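Local atomic coordinates of glycerol-3-phosphate dehydrogenase [NAD(+)] 1 (Saccharomyces cerevisiae, PDB entry 4FGW), a protein that catalyses the NAD-dependent interconversion of dihydroxyacetone phosphate and sn-glycerol 3-phosphate, driving the production and accumulation of glycerol during hyperosmotic stress. Residues A[195-200]-A[230-235]; A[234-239]-A[285-290]; A[312-317]-A[331-336]; A[339-344]-A[368-373]. One frame throughout, in Å; residues are numbered along the deposited sequence.

Overall arrangement
Following the chain from the N terminus, contact 1 closes first: strand 194-199 is joined by strand 227-232 after a crossover through helix 215-222, at one edge of the large mixed sheet. Contact 2 begins where contact 1 ends, sharing Asp234 and Val235, and brings the start of helix 235-257 to the link after helix 261-283; Ile238 packs back against Ala199 and Ile232. Contacts 3 and 4 follow in series, with no nesting or crossing, inside the helical C-terminal part. They pair helix 310-320 with 325-333 and helix 340-354 with 361-371, their centres about 14 Å apart. Contact 1 lies about 30 Å from both, centre to centre, across the chain's middle.

Contact 1: residues A[195-200]-A[230-235]; sequences ETTVAY and SVIEDV
Ala199 CB is a small bump in the hollow made where the chain of residues 230-235 turns out of its strand. It rests 3.4 Å from Asp234 O, with Val235 CG2 bearing on it at 3.9 Å. Beside it, on the same face of the sheet, Ile232 fills the notch between Ala199 and Thr197. Its CG1 lies between the backbone N and the carbonyl carbon (chi1 62°), which lifts the branch over the neighbouring strand, 4.0 Å from Ala199 CB and 3.8 Å from Thr197 CG2. Thr197 meets it with its methyl, while OG1 is hydrogen-bonded to Ala297 N. On the other face Val231 CG1 leans over Val198 O at 3.5 Å, while the two valine side chains themselves touch more loosely. Underneath runs a regular parallel ladder. Val198 grips the partner strand with its backbone N-H and its C=O: N donates to Ser230 O, nearly straight at 172°, and O accepts from Ile232 N at 2.8 Å. Ser230 N to Thr196 O and Tyr200 N to Ile232 O extend it in each direction.

With helix 215-222, which lies on the Val198 and Val231 face, where Phe222 and His215 meet them, the two strands form a beta-alpha-beta unit. Ser230 OG reaches Glu295 from the opposite face. Strand 227-232 is the outermost strand of the sheet within this chain, whereas strand 194-199 is bonded along its other side to the antiparallel strand 175-180, through Ser180 and Ala178.

Contact 2: residues A[234-239]-A[285-290]; sequences DVAGIS and PESREE
An N-cap aspartate makes this a polar contact: Asp234, right before helix 235-257, holds Ser287 and Arg288 in the link between helices 261-283 and 289-294. It lies at the start of the helical C-terminal part of the dehydrogenase, on the helix that further along carries Lys245, the proton acceptor by similarity. The carboxylate divides its work. OD1 takes the capping bond from Gly237 N at 2.9 Å, met from above the carboxylate plane. OD2 faces the link, where Arg288 N donates to it at 2.8 Å, again from well above that plane (58° out of it). Thr291 OG1 adds a further bond to the same oxygen. With CG anti to the backbone N (chi1 -167°), the carboxylate projects across to the link while still lying over the first helical turn. A buried carboxylate with so many donors, at the N-terminal end of a helix, would probably favour its charged form.

Gly237 matters by what it lacks: a side chain there would run into Asp234 OD2 and crowd Ser287 OG. Ala236 closes the flank with CB 4.3 Å from Ser287 OG. Arg288 brings up its CB, but its guanidinium turns away, NH2 making a long, charge-only contact with Glu290 OE2, which lies over the guanidinium face. Beyond the link, Glu289 OE1 bonds Tyr293 OH of the second subunit. Ser287 OG, also bonded to Tyr292 OH, donates to the syn lone pair of Asp234 OD2 at 2.9 Å.

Contact 3: residues A[312-317]-A[331-336]; sequences VKVARL and ELLNGQ
Leu332 reaches from helix 325-333 onto the ridge formed by Lys313 and Leu317, one turn apart on helix 310-320. From a CB that points toward that helix, CG goes anti to the carbonyl carbon (chi1 -49°) and comes 3.9 Å from Leu317 CD2. There the side chain forks. CD1 settles between the two ridge residues, 3.6 Å from Lys313 O, and also touches Leu317 CD2 and Lys313 CG. CD2 takes the other direction, along the extended lysine, and meets its CE at 4.1 Å. Thus the aliphatic stem of Lys313 packs against one branch after the other. An alanine here would remove the whole fork, and would probably leave a gap between Lys313 and Leu317 and let the lysine stem swing.

On the inner flank Val314 CG2 pushes into the fork of Leu333, 3.7 Å from its CD1, the two side chains crossing at about a right angle. On the outer flank Glu331 lays its carboxylate against Leu317, OE1 being 3.4 Å from CD2, a simple touch of a polar group on a methyl. No hydrogen bond joins the two segments, so the fit of side chains carries the contact. Behind it, Ala315 packs on Leu250 and Phe254 of helix 235-257, and Arg316 forms a salt bridge with Glu256. Two successive helices packed side by side are consistent with a helical hairpin in the C-terminal domain, with Leu333 beside Arg310, a substrate-binding residue by similarity.

Contact 4: residues A[339-344]-A[368-373]; sequences QGLITC and QIVYNN
Helix-to-helix packing in the C-terminal helical domain brings Tyr371 of the 368-373 segment against Leu341 and Cys344 in the first turns of helix 340-354. Residues 339-344 begin beside what is probably the cofactor and substrate site: Gln339 binds NAD(+) by similarity, and Gly340 N is bonded to the side chain of Asn311, a substrate residue by similarity. The tyrosine hydroxyl donates to Leu341 O at 2.7 Å, arriving from above the carbonyl plane (49° out of it) and not on a lone pair. Leu341 O itself lies at the ring's edge, in its plane. With CG anti to the carbonyl carbon (chi1 -70°), the ring is carried toward helix 340-354, and Trp326 meets it edge-to-face. A phenylalanine in its place would keep the ring but lose the hydroxyl, which would probably leave Leu341 O without this donor and the ring freer to shift along the helix.

Besides this hydrogen bond the packing is apolar. Val370 CG1 approaches Leu341 CG at 4.2 Å, and Phe254 of helix 235-257 backs the valine. Val370 CB also touches Cys344 SG at 4.3 Å. The same sulfur makes a sulfur-aromatic contact with Tyr371: it sits at the ring's edge, 88° off the normal, with SG 3.8 Å from CE1.

Contact 1: residues A[195-200]-A[230-235]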
loop_
_atom_site.group_PDB
_atom_site.type_symbol
_atom_site.label_atom_id
_atom_site.label_comp_id
_atom_site.label_asym_id
_atom_site.label_seq_id
_atom_site.Cartn_x
_atom_site.Cartn_y
_atom_site.Cartn_z
ATOM N N GLU A 195 14.205 -0.753 -3.693
ATOM C CA GLU A 195 14.603 -0.054 -2.484
ATOM C C GLU A 195 14.781 -1.025 -1.331
ATOM O O GLU A 195 14.325 -2.175 -1.388
ATOM C CB GLU A 195 13.535 0.978 -2.080
ATOM C CG GLU A 195 13.241 2.073 -3.093
ATOM C CD GLU A 195 12.210 3.076 -2.611
ATOM O OE1 GLU A 195 12.463 4.294 -2.740
ATOM O OE2 GLU A 195 11.165 2.647 -2.077
ATOM N N THR A 196 15.410 -0.524 -0.254
ATOM C CA THR A 196 15.545 -1.220 1.018
ATOM C C THR A 196 15.614 -0.229 2.165
ATOM O O THR A 196 16.037 0.920 1.984
ATOM C CB THR A 196 16.691 -2.265 1.039
ATOM O OG1 THR A 196 16.339 -3.282 1.970
ATOM C CG2 THR A 196 18.051 -1.672 1.439
ATOM N N THR A 197 15.217 -0.705 3.352
ATOM C CA THR A 197 15.343 0.031 4.598
ATOM C C THR A 197 16.486 -0.647 5.353
ATOM O O THR A 197 16.607 -1.879 5.330
ATOM C CB THR A 197 14.070 -0.034 5.451
ATOM O OG1 THR A 197 12.902 -0.006 4.636
ATOM C CG2 THR A 197 14.023 1.065 6.492
ATOM N N VAL A 198 17.336 0.176 5.981
ATOM C CA VAL A 198 18.399 -0.251 6.873
ATOM C C VAL A 198 18.055 0.397 8.215
ATOM O O VAL A 198 17.893 1.617 8.288
ATOM C CB VAL A 198 19.839 0.094 6.393
ATOM C CG1 VAL A 198 20.877 -0.372 7.419
ATOM C CG2 VAL A 198 20.131 -0.530 5.035
ATOM N N ALA A 199 17.892 -0.425 9.264
ATOM C CA ALA A 199 17.584 0.064 10.607
ATOM C C ALA A 199 18.703 -0.270 11.565
ATOM O O ALA A 199 19.217 -1.386 11.545
ATOM C CB ALA A 199 16.272 -0.504 11.096
ATOM N N TYR A 200 19.101 0.702 12.393
ATOM C CA TYR A 200 20.190 0.534 13.358
ATOM C C TYR A 200 20.074 1.575 14.464
ATOM O O TYR A 200 19.974 2.774 14.185
ATOM C CB TYR A 200 21.546 0.661 12.631
ATOM C CG TYR A 200 22.781 0.502 13.486
ATOM C CD1 TYR A 200 23.314 -0.758 13.746
ATOM C CD2 TYR A 200 23.478 1.613 13.952
ATOM C CE1 TYR A 200 24.475 -0.909 14.502
ATOM C CE2 TYR A 200 24.642 1.475 14.706
ATOM C CZ TYR A 200 25.135 0.211 14.983
ATOM O OH TYR A 200 26.280 0.075 15.731
ATOM N N SER A 230 17.161 3.761 2.668
ATOM C CA SER A 230 16.662 4.678 3.687
ATOM C C SER A 230 17.143 4.112 5.027
ATOM O O SER A 230 16.869 2.950 5.330
ATOM C CB SER A 230 15.143 4.764 3.646
ATOM O OG SER A 230 14.655 5.452 4.786
ATOM N N VAL A 231 17.903 4.903 5.788
ATOM C CA VAL A 231 18.455 4.490 7.079
ATOM C C VAL A 231 17.648 5.081 8.234
ATOM O O VAL A 231 17.474 6.297 8.317
ATOM C CB VAL A 231 19.980 4.747 7.240
ATOM C CG1 VAL A 231 20.548 3.937 8.406
ATOM C CG2 VAL A 231 20.734 4.426 5.957
ATOM N N ILE A 232 17.150 4.204 9.116
ATOM C CA ILE A 232 16.344 4.570 10.288
ATOM C C ILE A 232 16.880 3.884 11.554
ATOM O O ILE A 232 17.893 3.183 11.489
ATOM C CB ILE A 232 14.820 4.299 10.050
ATOM C CG1 ILE A 232 14.526 2.799 9.796
ATOM C CG2 ILE A 232 14.258 5.199 8.935
ATOM C CD1 ILE A 232 13.119 2.347 10.111
ATOM N N GLU A 233 16.198 4.080 12.690
ATOM C CA GLU A 233 16.553 3.487 13.982
ATOM C C GLU A 233 15.736 2.229 14.283
ATOM O O GLU A 233 16.278 1.264 14.812
ATOM C CB GLU A 233 16.346 4.506 15.116
ATOM C CG GLU A 233 17.447 5.541 15.227
ATOM C CD GLU A 233 17.824 5.873 16.656
ATOM O OE1 GLU A 233 17.284 6.868 17.190
ATOM O OE2 GLU A 233 18.641 5.130 17.249
ATOM N N ASP A 234 14.427 2.259 13.962
ATOM C CA ASP A 234 13.456 1.209 14.256
ATOM C C ASP A 234 13.752 -0.181 13.669
ATOM O O ASP A 234 13.196 -0.566 12.635
ATOM C CB ASP A 234 12.024 1.715 13.981
ATOM C CG ASP A 234 10.889 0.861 14.523
ATOM O OD1 ASP A 234 11.166 -0.093 15.283
ATOM O OD2 ASP A 234 9.722 1.149 14.185
ATOM N N VAL A 235 14.621 -0.944 14.375
ATOM C CA VAL A 235 15.020 -2.317 14.044
ATOM C C VAL A 235 13.815 -3.262 14.205
ATOM O O VAL A 235 13.634 -4.161 13.385
ATOM C CB VAL A 235 16.278 -2.786 14.852
ATOM C CG1 VAL A 235 16.582 -4.265 14.632
ATOM C CG2 VAL A 235 17.503 -1.941 14.513
#

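Contact 2: residues A[234-239]-A[285-290]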
loop_
_atom_site.group_PDB
_atom_site.type_symbol
_atom_site.label_atom_id
_atom_site.label_comp_id
_atom_site.label_asym_id
_atom_site.label_seq_id
_atom_site.Cartn_x
_atom_site.Cartn_y
_atom_site.Cartn_z
ATOM N N ASP A 234 14.427 2.259 13.962
ATOM C CA ASP A 234 13.456 1.209 14.256
ATOM C C ASP A 234 13.752 -0.181 13.669
ATOM O O ASP A 234 13.196 -0.566 12.635
ATOM C CB ASP A 234 12.024 1.715 13.981
ATOM C CG ASP A 234 10.889 0.861 14.523
ATOM O OD1 ASP A 234 11.166 -0.093 15.283
ATOM O OD2 ASP A 234 9.722 1.149 14.185
ATOM N N VAL A 235 14.621 -0.944 14.375
ATOM C CA VAL A 235 15.020 -2.317 14.044
ATOM C C VAL A 235 13.815 -3.262 14.205
ATOM O O VAL A 235 13.634 -4.161 13.385
ATOM C CB VAL A 235 16.278 -2.786 14.852
ATOM C CG1 VAL A 235 16.582 -4.265 14.632
ATOM C CG2 VAL A 235 17.503 -1.941 14.513
ATOM N N ALA A 236 12.990 -3.051 15.244
ATOM C CA ALA A 236 11.805 -3.873 15.507
ATOM C C ALA A 236 10.747 -3.782 14.379
ATOM O O ALA A 236 10.317 -4.825 13.880
ATOM C CB ALA A 236 11.198 -3.495 16.846
ATOM N N GLY A 237 10.386 -2.554 13.973
ATOM C CA GLY A 237 9.400 -2.273 12.926
ATOM C C GLY A 237 9.692 -2.942 11.598
ATOM O O GLY A 237 8.842 -3.671 11.076
ATOM N N ILE A 238 10.893 -2.767 11.091
ATOM C CA ILE A 238 11.250 -3.380 9.833
ATOM C C ILE A 238 11.300 -4.904 9.847
ATOM O O ILE A 238 11.037 -5.527 8.847
ATOM C CB ILE A 238 12.495 -2.725 9.248
ATOM C CG1 ILE A 238 13.744 -3.564 9.402
ATOM C CG2 ILE A 238 12.738 -1.471 9.947
ATOM C CD1 ILE A 238 14.906 -2.979 8.684
ATOM N N SER A 239 11.578 -5.477 11.007
ATOM C CA SER A 239 11.607 -6.927 11.233
ATOM C C SER A 239 10.260 -7.638 11.269
ATOM O O SER A 239 10.134 -8.717 10.688
ATOM C CB SER A 239 12.397 -7.252 12.496
ATOM O OG SER A 239 13.659 -6.606 12.478
ATOM N N PRO A 285 6.719 -1.934 21.670
ATOM C CA PRO A 285 6.328 -0.546 21.887
ATOM C C PRO A 285 7.342 0.530 21.568
ATOM O O PRO A 285 6.929 1.666 21.497
ATOM C CB PRO A 285 6.025 -0.513 23.386
ATOM C CG PRO A 285 5.982 -1.942 23.815
ATOM C CD PRO A 285 6.927 -2.634 22.937
ATOM N N GLU A 286 8.613 0.231 21.406
ATOM C CA GLU A 286 9.523 1.284 21.008
ATOM C C GLU A 286 9.488 1.455 19.490
ATOM O O GLU A 286 10.314 2.129 18.899
ATOM C CB GLU A 286 10.929 0.980 21.479
ATOM C CG GLU A 286 11.080 1.010 22.976
ATOM C CD GLU A 286 11.181 2.407 23.529
ATOM O OE1 GLU A 286 12.309 2.847 23.801
ATOM O OE2 GLU A 286 10.137 3.061 23.708
ATOM N N SER A 287 8.508 0.835 18.865
ATOM C CA SER A 287 8.401 0.849 17.430
ATOM C C SER A 287 7.606 2.035 16.958
ATOM O O SER A 287 6.586 2.350 17.542
ATOM C CB SER A 287 7.704 -0.406 16.981
ATOM O OG SER A 287 8.132 -0.747 15.711
ATOM N N ARG A 288 8.053 2.676 15.883
ATOM C CA ARG A 288 7.371 3.868 15.401
ATOM C C ARG A 288 6.361 3.472 14.342
ATOM O O ARG A 288 6.683 2.657 13.481
ATOM C CB ARG A 288 8.397 4.858 14.825
ATOM C CG ARG A 288 9.422 5.336 15.855
ATOM C CD ARG A 288 10.354 6.394 15.306
ATOM N NE ARG A 288 9.690 7.693 15.174
ATOM C CZ ARG A 288 9.570 8.362 14.032
ATOM N NH1 ARG A 288 10.079 7.871 12.907
ATOM N NH2 ARG A 288 8.951 9.536 14.008
ATOM N N GLU A 289 5.137 4.046 14.399
ATOM C CA GLU A 289 4.072 3.817 13.407
ATOM C C GLU A 289 4.578 4.164 12.012
ATOM O O GLU A 289 4.262 3.462 11.056
ATOM C CB GLU A 289 2.848 4.695 13.709
ATOM C CG GLU A 289 1.884 4.092 14.705
ATOM C CD GLU A 289 0.518 4.746 14.807
ATOM O OE1 GLU A 289 -0.227 4.743 13.799
ATOM O OE2 GLU A 289 0.166 5.195 15.922
ATOM N N GLU A 290 5.386 5.243 11.925
ATOM C CA GLU A 290 6.015 5.822 10.742
ATOM C C GLU A 290 6.733 4.797 9.891
ATOM O O GLU A 290 6.563 4.793 8.680
ATOM C CB GLU A 290 6.978 6.957 11.148
ATOM C CG GLU A 290 6.281 8.253 11.542
ATOM C CD GLU A 290 5.742 8.351 12.961
ATOM O OE1 GLU A 290 5.217 9.434 13.306
ATOM O OE2 GLU A 290 5.847 7.365 13.728
#

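Contact 3: residues A[312-317]-A[331-336]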
loop_
_atom_site.group_PDB
_atom_site.type_symbol
_atom_site.label_atom_id
_atom_site.label_comp_id
_atom_site.label_asym_id
_atom_site.label_seq_id
_atom_site.Cartn_x
_atom_site.Cartn_y
_atom_site.Cartn_z
ATOM N N VAL A 312 0.499 -15.586 -1.733
ATOM C CA VAL A 312 -0.702 -15.154 -2.461
ATOM C C VAL A 312 -1.173 -16.226 -3.473
ATOM O O VAL A 312 -2.370 -16.509 -3.539
ATOM C CB VAL A 312 -0.596 -13.693 -3.033
ATOM C CG1 VAL A 312 0.417 -13.575 -4.159
ATOM C CG2 VAL A 312 -1.951 -13.158 -3.478
ATOM N N LYS A 313 -0.216 -16.865 -4.193
ATOM C CA LYS A 313 -0.456 -17.907 -5.200
ATOM C C LYS A 313 -1.111 -19.158 -4.604
ATOM O O LYS A 313 -2.065 -19.672 -5.195
ATOM C CB LYS A 313 0.854 -18.267 -5.931
ATOM C CG LYS A 313 0.665 -18.979 -7.267
ATOM C CD LYS A 313 1.981 -19.099 -8.028
ATOM C CE LYS A 313 1.766 -19.639 -9.421
ATOM N NZ LYS A 313 2.997 -19.553 -10.249
ATOM N N VAL A 314 -0.604 -19.646 -3.441
ATOM C CA VAL A 314 -1.146 -20.830 -2.745
ATOM C C VAL A 314 -2.581 -20.559 -2.295
ATOM O O VAL A 314 -3.478 -21.363 -2.578
ATOM C CB VAL A 314 -0.234 -21.324 -1.582
ATOM C CG1 VAL A 314 -0.970 -22.290 -0.648
ATOM C CG2 VAL A 314 1.024 -21.984 -2.128
ATOM N N ALA A 315 -2.788 -19.396 -1.643
ATOM C CA ALA A 315 -4.068 -18.928 -1.125
ATOM C C ALA A 315 -5.120 -18.778 -2.223
ATOM O O ALA A 315 -6.288 -19.100 -2.003
ATOM C CB ALA A 315 -3.867 -17.616 -0.405
ATOM N N ARG A 316 -4.693 -18.300 -3.405
ATOM C CA ARG A 316 -5.520 -18.111 -4.599
ATOM C C ARG A 316 -6.024 -19.476 -5.113
ATOM O O ARG A 316 -7.203 -19.607 -5.448
ATOM C CB ARG A 316 -4.701 -17.381 -5.677
ATOM C CG ARG A 316 -5.514 -16.454 -6.547
ATOM C CD ARG A 316 -4.668 -15.848 -7.648
ATOM N NE ARG A 316 -3.894 -14.689 -7.197
ATOM C CZ ARG A 316 -2.584 -14.542 -7.378
ATOM N NH1 ARG A 316 -1.879 -15.491 -7.987
ATOM N NH2 ARG A 316 -1.967 -13.448 -6.951
ATOM N N LEU A 317 -5.139 -20.497 -5.130
ATOM C CA LEU A 317 -5.478 -21.853 -5.557
ATOM C C LEU A 317 -6.428 -22.516 -4.561
ATOM O O LEU A 317 -7.370 -23.179 -4.994
ATOM C CB LEU A 317 -4.222 -22.708 -5.814
ATOM C CG LEU A 317 -4.457 -24.100 -6.441
ATOM C CD1 LEU A 317 -5.079 -24.011 -7.842
ATOM C CD2 LEU A 317 -3.182 -24.898 -6.483
ATOM N N GLU A 331 1.417 -28.534 -5.306
ATOM C CA GLU A 331 0.999 -28.329 -6.694
ATOM C C GLU A 331 1.711 -27.180 -7.414
ATOM O O GLU A 331 1.959 -27.286 -8.616
ATOM C CB GLU A 331 -0.528 -28.154 -6.785
ATOM C CG GLU A 331 -1.106 -28.572 -8.126
ATOM C CD GLU A 331 -2.572 -28.243 -8.324
ATOM O OE1 GLU A 331 -2.867 -27.225 -8.991
ATOM O OE2 GLU A 331 -3.426 -29.012 -7.828
ATOM N N LEU A 332 2.029 -26.090 -6.698
ATOM C CA LEU A 332 2.664 -24.928 -7.323
ATOM C C LEU A 332 4.131 -24.729 -6.962
ATOM O O LEU A 332 4.948 -24.528 -7.862
ATOM C CB LEU A 332 1.884 -23.622 -7.023
ATOM C CG LEU A 332 0.369 -23.598 -7.251
ATOM C CD1 LEU A 332 -0.289 -22.574 -6.351
ATOM C CD2 LEU A 332 0.025 -23.326 -8.709
ATOM N N LEU A 333 4.459 -24.735 -5.656
ATOM C CA LEU A 333 5.806 -24.417 -5.175
ATOM C C LEU A 333 6.832 -25.548 -5.199
ATOM O O LEU A 333 8.011 -25.297 -4.921
ATOM C CB LEU A 333 5.773 -23.735 -3.785
ATOM C CG LEU A 333 4.556 -22.876 -3.385
ATOM C CD1 LEU A 333 4.686 -22.415 -1.954
ATOM C CD2 LEU A 333 4.390 -21.665 -4.291
ATOM N N ASN A 334 6.400 -26.772 -5.558
ATOM C CA ASN A 334 7.214 -27.992 -5.605
ATOM C C ASN A 334 8.119 -28.228 -4.365
ATOM O O ASN A 334 7.609 -28.688 -3.342
ATOM C CB ASN A 334 7.860 -28.254 -6.997
ATOM C CG ASN A 334 9.180 -27.576 -7.322
ATOM O OD1 ASN A 334 10.149 -28.230 -7.728
ATOM N ND2 ASN A 334 9.250 -26.260 -7.195
ATOM N N GLY A 335 9.396 -27.848 -4.435
ATOM C CA GLY A 335 10.340 -28.004 -3.333
ATOM C C GLY A 335 10.506 -26.757 -2.488
ATOM O O GLY A 335 11.572 -26.548 -1.901
ATOM N N GLN A 336 9.452 -25.918 -2.425
ATOM C CA GLN A 336 9.433 -24.659 -1.674
ATOM C C GLN A 336 8.177 -24.520 -0.808
ATOM O O GLN A 336 7.158 -25.159 -1.085
ATOM C CB GLN A 336 9.564 -23.459 -2.621
ATOM C CG GLN A 336 10.993 -23.162 -3.044
ATOM C CD GLN A 336 11.061 -21.857 -3.791
ATOM O OE1 GLN A 336 11.117 -20.773 -3.197
ATOM N NE2 GLN A 336 11.022 -21.930 -5.114
#

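Contact 4: residues A[339-344]-A[368-373]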
loop_
_atom_site.group_PDB
_atom_site.type_symbol
_atom_site.label_atom_id
_atom_site.label_comp_id
_atom_site.label_asym_id
_atom_site.label_seq_id
_atom_site.Cartn_x
_atom_site.Cartn_y
_atom_site.Cartn_z
ATOM N N GLN A 339 5.747 -19.511 3.580
ATOM C CA GLN A 339 6.022 -19.297 4.998
ATOM C C GLN A 339 4.784 -18.897 5.796
ATOM O O GLN A 339 4.566 -19.377 6.909
ATOM C CB GLN A 339 7.121 -18.245 5.176
ATOM C CG GLN A 339 8.250 -18.677 6.097
ATOM C CD GLN A 339 7.750 -19.202 7.427
ATOM O OE1 GLN A 339 7.495 -18.433 8.355
ATOM N NE2 GLN A 339 7.605 -20.519 7.528
ATOM N N GLY A 340 3.982 -18.010 5.219
ATOM C CA GLY A 340 2.796 -17.471 5.888
ATOM C C GLY A 340 1.892 -18.517 6.520
ATOM O O GLY A 340 1.175 -18.216 7.480
ATOM N N LEU A 341 1.917 -19.756 5.981
ATOM C CA LEU A 341 1.160 -20.914 6.469
ATOM C C LEU A 341 1.585 -21.255 7.903
ATOM O O LEU A 341 0.731 -21.535 8.742
ATOM C CB LEU A 341 1.414 -22.118 5.542
ATOM C CG LEU A 341 0.322 -22.544 4.551
ATOM C CD1 LEU A 341 -0.252 -21.382 3.787
ATOM C CD2 LEU A 341 0.876 -23.529 3.550
ATOM N N ILE A 342 2.901 -21.198 8.181
ATOM C CA ILE A 342 3.472 -21.465 9.501
ATOM C C ILE A 342 3.264 -20.239 10.407
ATOM O O ILE A 342 2.822 -20.390 11.545
ATOM C CB ILE A 342 4.965 -21.906 9.384
ATOM C CG1 ILE A 342 5.089 -23.277 8.679
ATOM C CG2 ILE A 342 5.666 -21.953 10.739
ATOM C CD1 ILE A 342 5.912 -23.254 7.393
ATOM N N THR A 343 3.560 -19.036 9.888
ATOM C CA THR A 343 3.449 -17.766 10.609
ATOM C C THR A 343 2.063 -17.510 11.200
ATOM O O THR A 343 1.987 -17.146 12.375
ATOM C CB THR A 343 4.026 -16.606 9.793
ATOM O OG1 THR A 343 5.289 -17.011 9.270
ATOM C CG2 THR A 343 4.209 -15.336 10.624
ATOM N N CYS A 344 0.975 -17.752 10.424
ATOM C CA CYS A 344 -0.389 -17.556 10.930
ATOM C C CYS A 344 -0.717 -18.446 12.141
ATOM O O CYS A 344 -1.475 -18.019 13.015
ATOM C CB CYS A 344 -1.446 -17.646 9.829
ATOM S SG CYS A 344 -1.797 -19.321 9.244
ATOM N N GLN A 368 -7.690 -19.578 10.975
ATOM C CA GLN A 368 -8.916 -20.382 11.029
ATOM C C GLN A 368 -9.267 -21.034 9.690
ATOM O O GLN A 368 -9.759 -22.162 9.677
ATOM C CB GLN A 368 -10.105 -19.558 11.567
ATOM C CG GLN A 368 -9.987 -19.092 13.029
ATOM C CD GLN A 368 -9.897 -20.189 14.075
ATOM O OE1 GLN A 368 -10.366 -21.317 13.895
ATOM N NE2 GLN A 368 -9.324 -19.861 15.226
ATOM N N ILE A 369 -9.018 -20.324 8.573
ATOM C CA ILE A 369 -9.269 -20.812 7.212
ATOM C C ILE A 369 -8.259 -21.918 6.852
ATOM O O ILE A 369 -8.662 -22.984 6.380
ATOM C CB ILE A 369 -9.267 -19.631 6.184
ATOM C CG1 ILE A 369 -10.514 -18.733 6.364
ATOM C CG2 ILE A 369 -9.158 -20.129 4.731
ATOM C CD1 ILE A 369 -10.357 -17.282 5.809
ATOM N N VAL A 370 -6.955 -21.645 7.081
ATOM C CA VAL A 370 -5.824 -22.530 6.781
ATOM C C VAL A 370 -5.842 -23.838 7.580
ATOM O O VAL A 370 -5.786 -24.912 6.977
ATOM C CB VAL A 370 -4.458 -21.781 6.886
ATOM C CG1 VAL A 370 -3.274 -22.742 6.751
ATOM C CG2 VAL A 370 -4.358 -20.657 5.855
ATOM N N TYR A 371 -5.899 -23.751 8.923
ATOM C CA TYR A 371 -5.837 -24.916 9.815
ATOM C C TYR A 371 -7.139 -25.623 10.060
ATOM O O TYR A 371 -7.202 -26.847 9.938
ATOM C CB TYR A 371 -5.083 -24.585 11.108
ATOM C CG TYR A 371 -3.610 -24.395 10.838
ATOM C CD1 TYR A 371 -3.104 -23.152 10.465
ATOM C CD2 TYR A 371 -2.739 -25.479 10.836
ATOM C CE1 TYR A 371 -1.761 -22.984 10.146
ATOM C CE2 TYR A 371 -1.391 -25.324 10.524
ATOM C CZ TYR A 371 -0.906 -24.074 10.181
ATOM O OH TYR A 371 0.426 -23.923 9.881
ATOM N N ASN A 372 -8.180 -24.868 10.403
ATOM C CA ASN A 372 -9.504 -25.438 10.615
ATOM C C ASN A 372 -10.253 -25.312 9.274
ATOM O O ASN A 372 -9.606 -25.033 8.265
ATOM C CB ASN A 372 -10.189 -24.755 11.808
ATOM C CG ASN A 372 -9.325 -24.789 13.061
ATOM O OD1 ASN A 372 -8.841 -25.843 13.490
ATOM N ND2 ASN A 372 -9.050 -23.631 13.632
ATOM N N ASN A 373 -11.553 -25.473 9.210
ATOM C CA ASN A 373 -12.143 -25.388 7.889
ATOM C C ASN A 373 -13.130 -24.278 7.732
ATOM O O ASN A 373 -14.226 -24.475 7.244
ATOM C CB ASN A 373 -12.738 -26.713 7.458
ATOM C CG ASN A 373 -11.711 -27.621 6.855
ATOM O OD1 ASN A 373 -11.076 -28.412 7.553
ATOM N ND2 ASN A 373 -11.513 -27.497 5.552
#